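AP endonuclease, family protein 2 (Mycobacterium smegmatis, PDB 5TNV) binds a magnesium ion within a xylose isomerase-like TIM barrel and may act as an endonuclease. Local coordinates at residues Q60-G65 with E96-S101; L179-R184 with V213-V218; E193-T198 with L224-R229. All coordinates share one frame; numbering follows the deposited sequence.

Contact 1: residues Q60-G65 with E96-S101; sequences QVRELG and EGLAIS
The side chain of R62 lies across the backbone turn at E96 and G97, joining two successive helix ends of the TIM barrel. Helix 51-63 finishes just ahead of strand 68-70, and helix 83-95 just ahead of strand 99-104, so the contact sits where helices turn back into the barrel. Both ends are closed by Schellman motifs, with G65 and G97 taking the positive phi; G65 N bonds back to R62 O at 2.9 Å. The contact itself is made by packing, without a hydrogen bond between the two segments.

R62 leaves its helix with CG anti to the backbone N (chi1 180°) and then bends at chi2 (63°), which lays its methylenes along the carbonyl of E96 and swings the guanidinium over the next peptide. R62 CG comes to 3.2 Å from E96 O. Farther out, G97 O lies over one face of the guanidinium, 3.3 Å above its plane and displaced toward the rim. Having no side chain, G97 meets the arginine with backbone alone. The polar end of R62 is held just past its helix: NH1 bonds to F66 O and forms a salt bridge with D67. E96 in turn pairs with R59, one helical turn before R62.

L98 fills the inner side of the contact, where V61 also packs on I69 of strand 68-70 and L98 on L58. Its two methyls divide the work. L98 CD2 lies 4.1 Å from R62 CD, against the aliphatic part of the arginine, whereas L98 CD1 reaches to 4.3 Å from V61 CB.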
loop_
_atom_site.group_PDB
_atom_site.type_symbol
_atom_site.label_atom_id
_atom_site.label_comp_id
_atom_site.label_asym_id
_atom_site.label_seq_id
_atom_site.Cartn_x
_atom_site.Cartn_y
_atom_site.Cartn_z
ATOM N N GLN A 60 11.939 -19.280 7.514
ATOM C CA GLN A 60 11.018 -18.161 7.411
ATOM C C GLN A 60 10.713 -17.839 5.951
ATOM O O GLN A 60 9.599 -17.392 5.626
ATOM C CB GLN A 60 11.599 -16.915 8.093
ATOM C CG GLN A 60 11.699 -17.060 9.605
ATOM C CD GLN A 60 12.198 -15.776 10.205
ATOM O OE1 GLN A 60 11.553 -14.725 10.093
ATOM N NE2 GLN A 60 13.352 -15.815 10.818
ATOM N N VAL A 61 11.710 -17.981 5.094
ATOM C CA VAL A 61 11.590 -17.721 3.658
ATOM C C VAL A 61 10.713 -18.787 3.009
ATOM O O VAL A 61 9.781 -18.480 2.259
ATOM C CB VAL A 61 13.004 -17.642 3.055
ATOM C CG1 VAL A 61 12.892 -17.422 1.568
ATOM C CG2 VAL A 61 13.810 -16.561 3.719
ATOM N N ARG A 62 10.991 -20.073 3.292
ATOM C CA ARG A 62 10.158 -21.156 2.741
ATOM C C ARG A 62 8.719 -21.052 3.218
ATOM O O ARG A 62 7.798 -21.302 2.434
ATOM C CB ARG A 62 10.772 -22.500 3.186
ATOM C CG ARG A 62 9.989 -23.708 2.673
ATOM C CD ARG A 62 9.998 -23.758 1.146
ATOM N NE ARG A 62 9.407 -24.992 0.682
ATOM C CZ ARG A 62 9.084 -25.151 -0.579
ATOM N NH1 ARG A 62 9.306 -24.191 -1.477
ATOM N NH2 ARG A 62 8.548 -26.265 -0.986
ATOM N N GLU A 63 8.500 -20.701 4.489
ATOM C CA GLU A 63 7.145 -20.528 5.020
ATOM C C GLU A 63 6.302 -19.540 4.215
ATOM O O GLU A 63 5.076 -19.672 4.196
ATOM C CB GLU A 63 7.208 -20.016 6.476
ATOM C CG GLU A 63 7.569 -21.127 7.470
ATOM C CD GLU A 63 7.952 -20.593 8.841
ATOM O OE1 GLU A 63 8.199 -19.372 8.993
ATOM O OE2 GLU A 63 8.008 -21.437 9.790
ATOM N N LEU A 64 6.942 -18.580 3.609
ATOM C CA LEU A 64 6.273 -17.541 2.814
ATOM C C LEU A 64 6.168 -17.902 1.340
ATOM O O LEU A 64 5.681 -17.076 0.547
ATOM C CB LEU A 64 6.921 -16.185 3.068
ATOM C CG LEU A 64 6.659 -15.608 4.435
ATOM C CD1 LEU A 64 7.632 -14.485 4.749
ATOM C CD2 LEU A 64 5.233 -15.141 4.554
ATOM N N GLY A 65 6.569 -19.102 0.944
ATOM C CA GLY A 65 6.251 -19.658 -0.333
ATOM C C GLY A 65 7.385 -19.742 -1.333
ATOM O O GLY A 65 7.247 -20.302 -2.424
ATOM N N GLU A 96 15.522 -27.304 4.248
ATOM C CA GLU A 96 14.500 -26.275 4.379
ATOM C C GLU A 96 13.751 -26.009 3.091
ATOM O O GLU A 96 12.883 -25.126 3.030
ATOM C CB GLU A 96 15.118 -24.986 4.954
ATOM C CG GLU A 96 15.668 -25.186 6.364
ATOM C CD GLU A 96 14.714 -25.644 7.422
ATOM O OE1 GLU A 96 13.511 -25.318 7.383
ATOM O OE2 GLU A 96 15.203 -26.337 8.364
ATOM N N GLY A 97 13.990 -26.794 2.054
ATOM C CA GLY A 97 13.171 -26.771 0.838
ATOM C C GLY A 97 13.515 -25.665 -0.138
ATOM O O GLY A 97 12.636 -25.225 -0.855
ATOM N N LEU A 98 14.733 -25.207 -0.168
ATOM C CA LEU A 98 15.151 -24.077 -0.971
ATOM C C LEU A 98 16.362 -24.416 -1.849
ATOM O O LEU A 98 17.076 -25.394 -1.642
ATOM C CB LEU A 98 15.485 -22.886 -0.049
ATOM C CG LEU A 98 14.250 -22.358 0.725
ATOM C CD1 LEU A 98 14.693 -21.433 1.849
ATOM C CD2 LEU A 98 13.290 -21.617 -0.194
ATOM N N ALA A 99 16.578 -23.545 -2.822
ATOM C CA ALA A 99 17.712 -23.638 -3.740
ATOM C C ALA A 99 18.181 -22.216 -4.076
ATOM O O ALA A 99 17.403 -21.268 -3.966
ATOM C CB ALA A 99 17.306 -24.425 -4.973
ATOM N N ILE A 100 19.435 -22.082 -4.486
ATOM C CA ILE A 100 20.012 -20.806 -4.859
ATOM C C ILE A 100 19.990 -20.660 -6.390
ATOM O O ILE A 100 20.605 -21.461 -7.091
ATOM C CB ILE A 100 21.427 -20.636 -4.336
ATOM C CG1 ILE A 100 21.408 -20.563 -2.799
ATOM C CG2 ILE A 100 22.087 -19.435 -4.931
ATOM C CD1 ILE A 100 22.755 -20.633 -2.128
ATOM N N SER A 101 19.317 -19.609 -6.886
ATOM C CA SER A 101 19.262 -19.322 -8.313
ATOM C C SER A 101 20.230 -18.244 -8.760
ATOM O O SER A 101 20.585 -18.187 -9.959
ATOM C CB SER A 101 17.824 -18.975 -8.730
ATOM O OG SER A 101 17.276 -17.998 -7.866
#

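Contact 2: residues L179-R184 with V213-V218; sequences LGDHAR and VDHDAV
The imidazole of H215 is held at both nitrogens. H215 NE2 donates to D181 OD1 over 2.8 Å, close to the ring plane, meeting the oxygen on its anti side and tilted out of the carboxylate plane; H215 ND1 accepts the backbone N-H of A217 at 3.0 Å, also within the ring plane. Together these bonds fix the rotation of the ring in the type I turn H215-V218, which leads from helix 203-213 into strand 218-221 of the TIM barrel and packs here on helix 169-185.

Both faces of the ring are used as well. The CA of G180 makes a CH-pi contact with one, 4.0 Å from the H215 centroid, and the absence of a side chain lets the turn come this near the helix. Over the opposite face lies the guanidinium of R184, its plane only 14° from that of the ring, with R184 NH1 3.2 Å from H215 CE1. R184 also grips D216 side-on. R184 NE (2.9 Å) and NH1 (3.0 Å) both donate to D216 OD1, which presents its syn lone pair to NE and is met by NH1 from above the carboxylate plane. NH2 completes a longer salt bridge to D181 OD1, making a network of one arginine between two aspartates. Beneath it, A217 CB rests 3.7 Å from R184 CB.

With NE2 donating and ND1 accepting, H215 reads as the neutral NE2-protonated tautomer; the guanidinium lying over its face would probably disfavour a second proton, an effect D181 would partly offset.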
loop_
_atom_site.group_PDB
_atom_site.type_symbol
_atom_site.label_atom_id
_atom_site.label_comp_id
_atom_site.label_asym_id
_atom_site.label_seq_id
_atom_site.Cartn_x
_atom_site.Cartn_y
_atom_site.Cartn_z
ATOM N N LEU A 179 35.778 -11.375 -15.019
ATOM C CA LEU A 179 34.715 -12.169 -14.420
ATOM C C LEU A 179 33.831 -12.824 -15.446
ATOM O O LEU A 179 33.455 -14.001 -15.299
ATOM C CB LEU A 179 33.897 -11.306 -13.432
ATOM C CG LEU A 179 34.664 -10.855 -12.179
ATOM C CD1 LEU A 179 33.804 -9.820 -11.415
ATOM C CD2 LEU A 179 35.020 -12.024 -11.286
ATOM N N GLY A 180 33.496 -12.094 -16.507
ATOM C CA GLY A 180 32.694 -12.689 -17.557
ATOM C C GLY A 180 33.350 -13.903 -18.219
ATOM O O GLY A 180 32.655 -14.887 -18.538
ATOM N N ASP A 181 34.669 -13.861 -18.454
ATOM C CA ASP A 181 35.351 -15.037 -18.997
ATOM C C ASP A 181 35.146 -16.255 -18.112
ATOM O O ASP A 181 34.880 -17.375 -18.591
ATOM C CB ASP A 181 36.832 -14.777 -19.210
ATOM C CG ASP A 181 37.217 -13.787 -20.257
ATOM O OD1 ASP A 181 36.401 -13.516 -21.147
ATOM O OD2 ASP A 181 38.360 -13.309 -20.193
ATOM N N HIS A 182 35.283 -16.058 -16.806
ATOM C CA HIS A 182 35.142 -17.153 -15.820
ATOM C C HIS A 182 33.704 -17.660 -15.795
ATOM O O HIS A 182 33.463 -18.868 -15.785
ATOM C CB HIS A 182 35.707 -16.708 -14.487
ATOM C CG HIS A 182 35.829 -17.771 -13.452
ATOM N ND1 HIS A 182 36.247 -17.441 -12.185
ATOM C CD2 HIS A 182 35.624 -19.108 -13.479
ATOM C CE1 HIS A 182 36.273 -18.589 -11.486
ATOM N NE2 HIS A 182 35.908 -19.586 -12.236
ATOM N N ALA A 183 32.774 -16.707 -15.767
ATOM C CA ALA A 183 31.344 -17.097 -15.818
ATOM C C ALA A 183 31.046 -17.954 -17.030
ATOM O O ALA A 183 30.402 -19.001 -16.940
ATOM C CB ALA A 183 30.477 -15.820 -15.761
ATOM N N ARG A 184 31.487 -17.476 -18.216
ATOM C CA ARG A 184 31.235 -18.218 -19.446
ATOM C C ARG A 184 31.746 -19.653 -19.379
ATOM O O ARG A 184 31.064 -20.613 -19.705
ATOM C CB ARG A 184 31.849 -17.500 -20.635
ATOM C CG ARG A 184 31.429 -18.064 -21.974
ATOM C CD ARG A 184 32.280 -17.742 -23.144
ATOM N NE ARG A 184 32.326 -16.415 -23.607
ATOM C CZ ARG A 184 33.388 -15.595 -23.619
ATOM N NH1 ARG A 184 33.174 -14.407 -24.142
ATOM N NH2 ARG A 184 34.598 -15.861 -23.141
ATOM N N VAL A 213 31.854 -3.109 -22.526
ATOM C CA VAL A 213 32.318 -4.386 -21.997
ATOM C C VAL A 213 32.378 -5.418 -23.122
ATOM O O VAL A 213 33.329 -6.180 -23.181
ATOM C CB VAL A 213 31.391 -4.838 -20.873
ATOM C CG1 VAL A 213 31.571 -6.311 -20.530
ATOM C CG2 VAL A 213 31.575 -3.970 -19.634
ATOM N N ASP A 214 31.378 -5.490 -24.002
ATOM C CA ASP A 214 31.395 -6.313 -25.217
ATOM C C ASP A 214 31.678 -7.773 -24.883
ATOM O O ASP A 214 32.630 -8.396 -25.400
ATOM C CB ASP A 214 32.430 -5.787 -26.219
ATOM C CG ASP A 214 32.254 -6.413 -27.579
ATOM O OD1 ASP A 214 31.134 -6.868 -27.898
ATOM O OD2 ASP A 214 33.235 -6.466 -28.351
ATOM N N HIS A 215 30.893 -8.337 -24.009
ATOM C CA HIS A 215 31.132 -9.718 -23.533
ATOM C C HIS A 215 29.817 -10.466 -23.507
ATOM O O HIS A 215 28.860 -10.040 -22.817
ATOM C CB HIS A 215 31.798 -9.651 -22.142
ATOM C CG HIS A 215 32.408 -10.971 -21.779
ATOM N ND1 HIS A 215 31.670 -12.132 -21.583
ATOM C CD2 HIS A 215 33.721 -11.296 -21.600
ATOM C CE1 HIS A 215 32.580 -13.069 -21.289
ATOM N NE2 HIS A 215 33.799 -12.599 -21.299
ATOM N N ASP A 216 29.763 -11.614 -24.184
ATOM C CA ASP A 216 28.523 -12.363 -24.300
ATOM C C ASP A 216 28.126 -13.149 -23.054
ATOM O O ASP A 216 27.050 -13.778 -23.074
ATOM C CB ASP A 216 28.535 -13.288 -25.507
ATOM C CG ASP A 216 29.500 -14.424 -25.469
ATOM O OD1 ASP A 216 30.188 -14.656 -24.463
ATOM O OD2 ASP A 216 29.578 -15.099 -26.528
ATOM N N ALA A 217 28.895 -13.094 -22.004
ATOM C CA ALA A 217 28.473 -13.670 -20.707
ATOM C C ALA A 217 28.300 -12.600 -19.647
ATOM O O ALA A 217 28.256 -12.945 -18.460
ATOM C CB ALA A 217 29.411 -14.777 -20.257
ATOM N N VAL A 218 28.151 -11.346 -20.052
ATOM C CA VAL A 218 27.843 -10.255 -19.121
ATOM C C VAL A 218 26.571 -9.568 -19.594
ATOM O O VAL A 218 26.350 -9.405 -20.807
ATOM C CB VAL A 218 29.005 -9.254 -19.031
ATOM C CG1 VAL A 218 28.682 -8.190 -17.974
ATOM C CG2 VAL A 218 30.329 -9.955 -18.682
#

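Contact 3: residues E193-T198 with L224-R229; sequences EMYEDT and LGNLVR
R229 NH2 donates to E196 OE2 in a salt bridge of 2.8 Å with an N-H...O angle of 162°, using the syn lone pair of the oxygen. The pair ties the loop after strand 189-193 to the short helix 225-228 at the C-terminal mouth of the TIM barrel, where the magnesium is bound by E193, D223 and H252. The carboxylate sits at the edge of the guanidinium but is turned steeply against it, the planes being 79° apart. E196 CG occupies the position between backbone N and carbonyl carbon, and with a further bend at chi2 (-88°) this folds the acid back over its neighbour: E196 OE1 stands 3.6 Å above the centre of the Y195 ring.

N226 makes the second polar link. N226 ND2 donates to M194 O at 2.9 Å, in both the carbonyl and the amide plane, while OD1 accepts from K254, so each end of the amide has a partner. E193, directly before M194, sends OE2 to the magnesium and is held at OE1 by N139. The N226 bond thus joins the strand end carrying this metal ligand to the helix that follows D223, another ligand.

Below the polar layer the packing is apolar. L227 CD2 lies 4.0 Å from E196 CB, and M194, bent at its last torsion, brings M194 CE to 3.5 Å from L224 CD2.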
loop_
_atom_site.group_PDB
_atom_site.type_symbol
_atom_site.label_atom_id
_atom_site.label_comp_id
_atom_site.label_asym_id
_atom_site.label_seq_id
_atom_site.Cartn_x
_atom_site.Cartn_y
_atom_site.Cartn_z
ATOM N N GLU A 193 24.570 -4.681 -11.733
ATOM C CA GLU A 193 23.416 -4.057 -11.088
ATOM C C GLU A 193 23.428 -2.542 -11.238
ATOM O O GLU A 193 24.292 -1.843 -10.676
ATOM C CB GLU A 193 23.393 -4.469 -9.604
ATOM C CG GLU A 193 22.212 -3.937 -8.853
ATOM C CD GLU A 193 22.186 -4.429 -7.402
ATOM O OE1 GLU A 193 22.932 -5.363 -7.061
ATOM O OE2 GLU A 193 21.359 -3.875 -6.609
ATOM N N MET A 194 22.420 -2.025 -11.935
ATOM C CA MET A 194 22.264 -0.578 -12.035
ATOM C C MET A 194 21.986 0.013 -10.671
ATOM O O MET A 194 21.149 -0.500 -9.919
ATOM C CB MET A 194 21.143 -0.240 -13.022
ATOM C CG MET A 194 21.480 -0.627 -14.448
ATOM S SD MET A 194 20.233 -0.243 -15.670
ATOM C CE MET A 194 20.137 1.552 -15.493
ATOM N N TYR A 195 22.657 1.117 -10.364
ATOM C CA TYR A 195 22.619 1.749 -9.037
ATOM C C TYR A 195 23.082 3.192 -9.247
ATOM O O TYR A 195 24.019 3.452 -10.013
ATOM C CB TYR A 195 23.446 0.973 -8.029
ATOM C CG TYR A 195 23.411 1.509 -6.607
ATOM C CD1 TYR A 195 24.189 2.616 -6.253
ATOM C CD2 TYR A 195 22.622 0.943 -5.634
ATOM C CE1 TYR A 195 24.177 3.146 -4.986
ATOM C CE2 TYR A 195 22.628 1.433 -4.332
ATOM C CZ TYR A 195 23.379 2.517 -4.019
ATOM O OH TYR A 195 23.396 2.987 -2.711
ATOM N N GLU A 196 22.466 4.108 -8.544
ATOM C CA GLU A 196 22.730 5.540 -8.668
ATOM C C GLU A 196 24.175 5.900 -8.362
ATOM O O GLU A 196 24.856 5.352 -7.489
ATOM C CB GLU A 196 21.771 6.302 -7.744
ATOM C CG GLU A 196 21.793 5.911 -6.277
ATOM C CD GLU A 196 20.876 4.779 -5.866
ATOM O OE1 GLU A 196 20.584 3.881 -6.668
ATOM O OE2 GLU A 196 20.415 4.759 -4.678
ATOM N N ASP A 197 24.633 6.900 -9.109
ATOM C CA ASP A 197 25.930 7.544 -8.854
ATOM C C ASP A 197 27.094 6.629 -9.186
ATOM O O ASP A 197 28.216 6.861 -8.701
ATOM C CB ASP A 197 26.022 8.115 -7.441
ATOM C CG ASP A 197 24.863 9.008 -7.050
ATOM O OD1 ASP A 197 24.405 9.815 -7.911
ATOM O OD2 ASP A 197 24.390 8.890 -5.893
ATOM N N THR A 198 26.842 5.626 -10.014
ATOM C CA THR A 198 27.860 4.690 -10.486
ATOM C C THR A 198 28.024 4.752 -11.987
ATOM O O THR A 198 27.249 5.422 -12.699
ATOM C CB THR A 198 27.560 3.227 -10.079
ATOM O OG1 THR A 198 26.501 2.683 -10.883
ATOM C CG2 THR A 198 27.272 3.099 -8.585
ATOM N N LEU A 224 15.735 -0.876 -11.500
ATOM C CA LEU A 224 15.382 0.536 -11.680
ATOM C C LEU A 224 14.597 1.075 -10.498
ATOM O O LEU A 224 14.478 2.323 -10.397
ATOM C CB LEU A 224 14.684 0.786 -13.013
ATOM C CG LEU A 224 15.481 0.379 -14.245
ATOM C CD1 LEU A 224 14.807 0.885 -15.508
ATOM C CD2 LEU A 224 16.923 0.826 -14.176
ATOM N N GLY A 225 14.123 0.260 -9.590
ATOM C CA GLY A 225 13.639 0.791 -8.328
ATOM C C GLY A 225 14.711 1.654 -7.633
ATOM O O GLY A 225 14.350 2.617 -6.957
ATOM N N ASN A 226 15.977 1.312 -7.801
ATOM C CA ASN A 226 17.040 2.103 -7.222
ATOM C C ASN A 226 16.971 3.581 -7.677
ATOM O O ASN A 226 17.342 4.475 -6.928
ATOM C CB ASN A 226 18.410 1.553 -7.575
ATOM C CG ASN A 226 18.719 0.229 -6.926
ATOM O OD1 ASN A 226 18.132 -0.104 -5.867
ATOM N ND2 ASN A 226 19.633 -0.526 -7.495
ATOM N N LEU A 227 16.547 3.801 -8.908
ATOM C CA LEU A 227 16.419 5.123 -9.494
ATOM C C LEU A 227 15.097 5.760 -9.227
ATOM O O LEU A 227 15.013 6.991 -8.955
ATOM C CB LEU A 227 16.715 5.086 -10.996
ATOM C CG LEU A 227 18.076 4.491 -11.402
ATOM C CD1 LEU A 227 18.278 4.644 -12.888
ATOM C CD2 LEU A 227 19.223 5.076 -10.601
ATOM N N VAL A 228 13.970 5.019 -9.328
ATOM C CA VAL A 228 12.632 5.572 -9.162
ATOM C C VAL A 228 12.448 6.184 -7.778
ATOM O O VAL A 228 11.682 7.148 -7.613
ATOM C CB VAL A 228 11.602 4.465 -9.462
ATOM C CG1 VAL A 228 10.196 4.821 -9.020
ATOM C CG2 VAL A 228 11.650 4.062 -10.933
ATOM N N ARG A 229 13.137 5.668 -6.757
ATOM C CA ARG A 229 12.992 6.181 -5.382
ATOM C C ARG A 229 13.641 7.533 -5.214
ATOM O O ARG A 229 13.394 8.189 -4.172
ATOM C CB ARG A 229 13.616 5.181 -4.415
ATOM C CG ARG A 229 15.156 5.087 -4.486
ATOM C CD ARG A 229 15.643 3.798 -3.907
ATOM N NE ARG A 229 17.087 3.645 -4.039
ATOM C CZ ARG A 229 17.737 2.549 -3.662
ATOM N NH1 ARG A 229 17.108 1.569 -3.034
ATOM N NH2 ARG A 229 19.052 2.469 -3.909
#

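All three contacts belong to one TIM barrel. Contact 1 closes before the other two open, its centre about 29 Å from that of contact 2 and about 27 Å from that of contact 3, on the opposite side of the chain's centre from the latter. Contacts 2 and 3 alternate along the chain, with centres about 22 Å apart: strand 189-193 lies between 179-184 and 193-198, and strand 218-221 between 213-218 and 224-229. The same two parallel neighbours are therefore bracketed twice, by contact 2 where they begin and by contact 3 where they end. Contacts 1 and 2 join elements entering strands, whereas contact 3 frames the magnesium site.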